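Purine nucleoside phosphorylase (Grouper iridovirus, PDB 3KHS) probably catalyses the phosphorolysis of purine nucleosides to the free base and ribose 1-phosphate, a step of purine nucleoside salvage. Local coordinates at residues 220-225 / 230-235. Sequence-based numbering, arbitrary orientation.
Sequences PETIVA and MRCLAV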
ATOM      1  N   PRO B 220       4.286 -11.131   6.944  1.00 27.48           N
ATOM      2  CA  PRO B 220       4.757 -10.182   7.939  1.00 25.90           C
ATOM      3  C   PRO B 220       5.281 -10.906   9.173  1.00 30.21           C
ATOM      4  O   PRO B 220       6.175 -10.405   9.831  1.00 35.16           O
ATOM      5  CB  PRO B 220       3.518  -9.305   8.231  1.00 21.34           C
ATOM      6  CG  PRO B 220       2.414 -10.220   7.971  1.00 22.18           C
ATOM      7  CD  PRO B 220       2.857 -10.911   6.686  1.00 25.12           C
ATOM      8  N   GLU B 221       4.734 -12.074   9.483  1.00 26.31           N
ATOM      9  CA  GLU B 221       5.195 -12.822  10.636  1.00 33.63           C
ATOM     10  C   GLU B 221       6.615 -13.367  10.438  1.00 37.87           C
ATOM     11  O   GLU B 221       7.423 -13.356  11.375  1.00 41.06           O
ATOM     12  CB  GLU B 221       4.241 -13.962  10.946  1.00 32.29           C
ATOM     13  CG  GLU B 221       2.894 -13.508  11.487  1.00 24.73           C
ATOM     14  CD  GLU B 221       1.780 -14.413  10.999  1.00 35.24           C
ATOM     15  OE1 GLU B 221       1.197 -14.125   9.926  1.00 33.17           O
ATOM     16  OE2 GLU B 221       1.509 -15.430  11.670  1.00 39.29           O
ATOM     17  N   THR B 222       6.933 -13.837   9.235  1.00 32.61           N
ATOM     18  CA  THR B 222       8.279 -14.357   8.987  1.00 33.42           C
ATOM     19  C   THR B 222       9.284 -13.219   8.863  1.00 32.01           C
ATOM     20  O   THR B 222      10.473 -13.403   9.111  1.00 34.31           O
ATOM     21  CB  THR B 222       8.348 -15.239   7.709  1.00 29.46           C
ATOM     22  OG1 THR B 222       8.030 -14.444   6.548  1.00 34.36           O
ATOM     23  CG2 THR B 222       7.362 -16.390   7.825  1.00 22.22           C
ATOM     24  N   ILE B 223       8.822 -12.040   8.471  1.00 31.69           N
ATOM     25  CA  ILE B 223       9.743 -10.913   8.382  1.00 33.82           C
ATOM     26  C   ILE B 223      10.231 -10.603   9.804  1.00 32.02           C
ATOM     27  O   ILE B 223      11.405 -10.364  10.030  1.00 33.30           O
ATOM     28  CB  ILE B 223       9.066  -9.629   7.861  1.00 32.98           C
ATOM     29  CG1 ILE B 223       8.733  -9.765   6.376  1.00 26.97           C
ATOM     30  CG2 ILE B 223       9.987  -8.419   8.130  1.00 26.17           C
ATOM     31  CD1 ILE B 223       7.948  -8.570   5.850  1.00 22.15           C
ATOM     32  N   VAL B 224       9.300 -10.592  10.748  1.00 34.44           N
ATOM     33  CA  VAL B 224       9.604 -10.292  12.135  1.00 34.66           C
ATOM     34  C   VAL B 224      10.395 -11.431  12.794  1.00 36.87           C
ATOM     35  O   VAL B 224      11.363 -11.185  13.498  1.00 36.72           O
ATOM     36  CB  VAL B 224       8.309 -10.007  12.889  1.00 32.95           C
ATOM     37  CG1 VAL B 224       8.588  -9.881  14.378  1.00 30.07           C
ATOM     38  CG2 VAL B 224       7.657  -8.737  12.306  1.00 24.45           C
ATOM     39  N   ALA B 225       9.992 -12.667  12.546  1.00 34.80           N
ATOM     40  CA  ALA B 225      10.679 -13.825  13.086  1.00 36.45           C
ATOM     41  C   ALA B 225      12.156 -13.790  12.641  1.00 37.26           C
ATOM     42  O   ALA B 225      13.086 -13.875  13.453  1.00 36.37           O
ATOM     43  CB  ALA B 225      10.009 -15.081  12.559  1.00 30.07           C
ATOM     44  N   MET B 230      15.154 -15.879  14.363  1.00 43.21           N
ATOM     45  CA  MET B 230      14.593 -17.232  14.345  1.00 42.61           C
ATOM     46  C   MET B 230      14.558 -17.771  12.927  1.00 42.56           C
ATOM     47  O   MET B 230      14.578 -17.003  11.961  1.00 38.77           O
ATOM     48  CB  MET B 230      13.182 -17.257  14.967  1.00 41.02           C
ATOM     49  CG  MET B 230      13.134 -17.007  16.482  1.00 32.05           C
ATOM     50  SD  MET B 230      11.460 -16.821  17.169  1.00 42.08           S
ATOM     51  CE  MET B 230      10.938 -15.373  16.235  1.00 25.37           C
ATOM     52  N   ARG B 231      14.543 -19.092  12.814  1.00 40.52           N
ATOM     53  CA  ARG B 231      14.512 -19.735  11.511  1.00 43.65           C
ATOM     54  C   ARG B 231      13.063 -20.065  11.185  1.00 37.75           C
ATOM     55  O   ARG B 231      12.307 -20.514  12.052  1.00 37.32           O
ATOM     56  CB  ARG B 231      15.385 -20.993  11.535  1.00 47.46           C
ATOM     57  CG  ARG B 231      16.848 -20.695  11.794  1.00 46.70           C
ATOM     58  CD  ARG B 231      17.599 -21.957  12.136  1.00 47.28           C
ATOM     59  NE  ARG B 231      17.805 -22.819  10.977  1.00 47.39           N
ATOM     60  CZ  ARG B 231      18.027 -24.124  11.068  1.00 51.94           C
ATOM     61  NH1 ARG B 231      18.068 -24.709  12.263  1.00 54.81           N
ATOM     62  NH2 ARG B 231      18.209 -24.849   9.974  1.00 53.34           N
ATOM     63  N   CYS B 232      12.683 -19.846   9.932  1.00 37.21           N
ATOM     64  CA  CYS B 232      11.302 -20.086   9.509  1.00 34.09           C
ATOM     65  C   CYS B 232      11.027 -21.133   8.450  1.00 30.98           C
ATOM     66  O   CYS B 232      11.788 -21.317   7.504  1.00 32.84           O
ATOM     67  CB  CYS B 232      10.693 -18.786   9.009  1.00 33.17           C
ATOM     68  SG  CYS B 232      10.868 -17.444  10.159  1.00 36.75           S
ATOM     69  N   LEU B 233       9.901 -21.802   8.632  1.00 33.56           N
ATOM     70  CA  LEU B 233       9.399 -22.780   7.695  1.00 31.12           C
ATOM     71  C   LEU B 233       7.908 -22.464   7.622  1.00 31.85           C
ATOM     72  O   LEU B 233       7.253 -22.277   8.647  1.00 32.19           O
ATOM     73  CB  LEU B 233       9.598 -24.181   8.203  1.00 24.13           C
ATOM     74  CG  LEU B 233       8.701 -25.190   7.495  1.00 37.54           C
ATOM     75  CD1 LEU B 233       9.080 -25.240   6.004  1.00 33.22           C
ATOM     76  CD2 LEU B 233       8.801 -26.568   8.179  1.00 25.41           C
ATOM     77  N   ALA B 234       7.381 -22.365   6.410  1.00 32.75           N
ATOM     78  CA  ALA B 234       5.960 -22.090   6.241  1.00 33.95           C
ATOM     79  C   ALA B 234       5.394 -23.036   5.195  1.00 31.66           C
ATOM     80  O   ALA B 234       6.004 -23.239   4.149  1.00 32.43           O
ATOM     81  CB  ALA B 234       5.763 -20.654   5.820  1.00 32.12           C
ATOM     82  N   VAL B 235       4.243 -23.625   5.495  1.00 35.31           N
ATOM     83  CA  VAL B 235       3.576 -24.543   4.579  1.00 35.65           C
ATOM     84  C   VAL B 235       2.125 -24.077   4.339  1.00 37.65           C
ATOM     85  O   VAL B 235       1.348 -23.955   5.286  1.00 35.59           O
ATOM     86  CB  VAL B 235       3.538 -25.991   5.170  1.00 36.91           C
ATOM     87  CG1 VAL B 235       2.718 -26.921   4.254  1.00 30.07           C
ATOM     88  CG2 VAL B 235       4.959 -26.549   5.324  1.00 32.82           C
TER
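Ala225, on the helix 219-227, rests its methyl group against two sulfur-bearing side chains of segment 230-235, Met230 and Cys232, where the helix leads through a short turn into strand 231-241 of the mixed alpha/beta fold of the PNP/MTAP phosphorylase family. The sulfur of Cys232 points from the strand toward the helix: SG stands beside its own backbone N (chi1 -52°), anti to the carbonyl carbon, a rotation that carries Cys232 SG to within 3.5 Å of Ala225 CB. One turn earlier on the helix the approach is looser, with Cys232 SG 4.1 Å from Thr222 CB. The sulfur therefore faces a single turn of the helix, close to Ala225 and only loosely near Thr222. The hydroxyl of Thr222 is engaged elsewhere, as OG1 hydrogen-bonds with Tyr163 and with the carbonyl oxygen of Ala219.

Met230 and Cys232 meet the Ala225 methyl on well-separated flanks. The Met230 chain is extended as far as SD and then bends at chi3 (-61°), a turn that folds the terminal methyl back onto the helix, with Met230 CE 3.5 Å from Ala225 CA and 3.8 Å from Ala225 CB. On either side of Cys232, the backbone of Arg231 and Leu233 hydrogen-bonds to the neighbouring parallel strand 107-116, whose Val108 also touches the Met230 side chain. All four touching residues are buried, and the interface is small, about 240 Å² with both sides summed. The turn itself is closed through the main chain: Met230 N donates to Ala225 O at 3.0 Å with a nearly straight N-H...O angle of 163°.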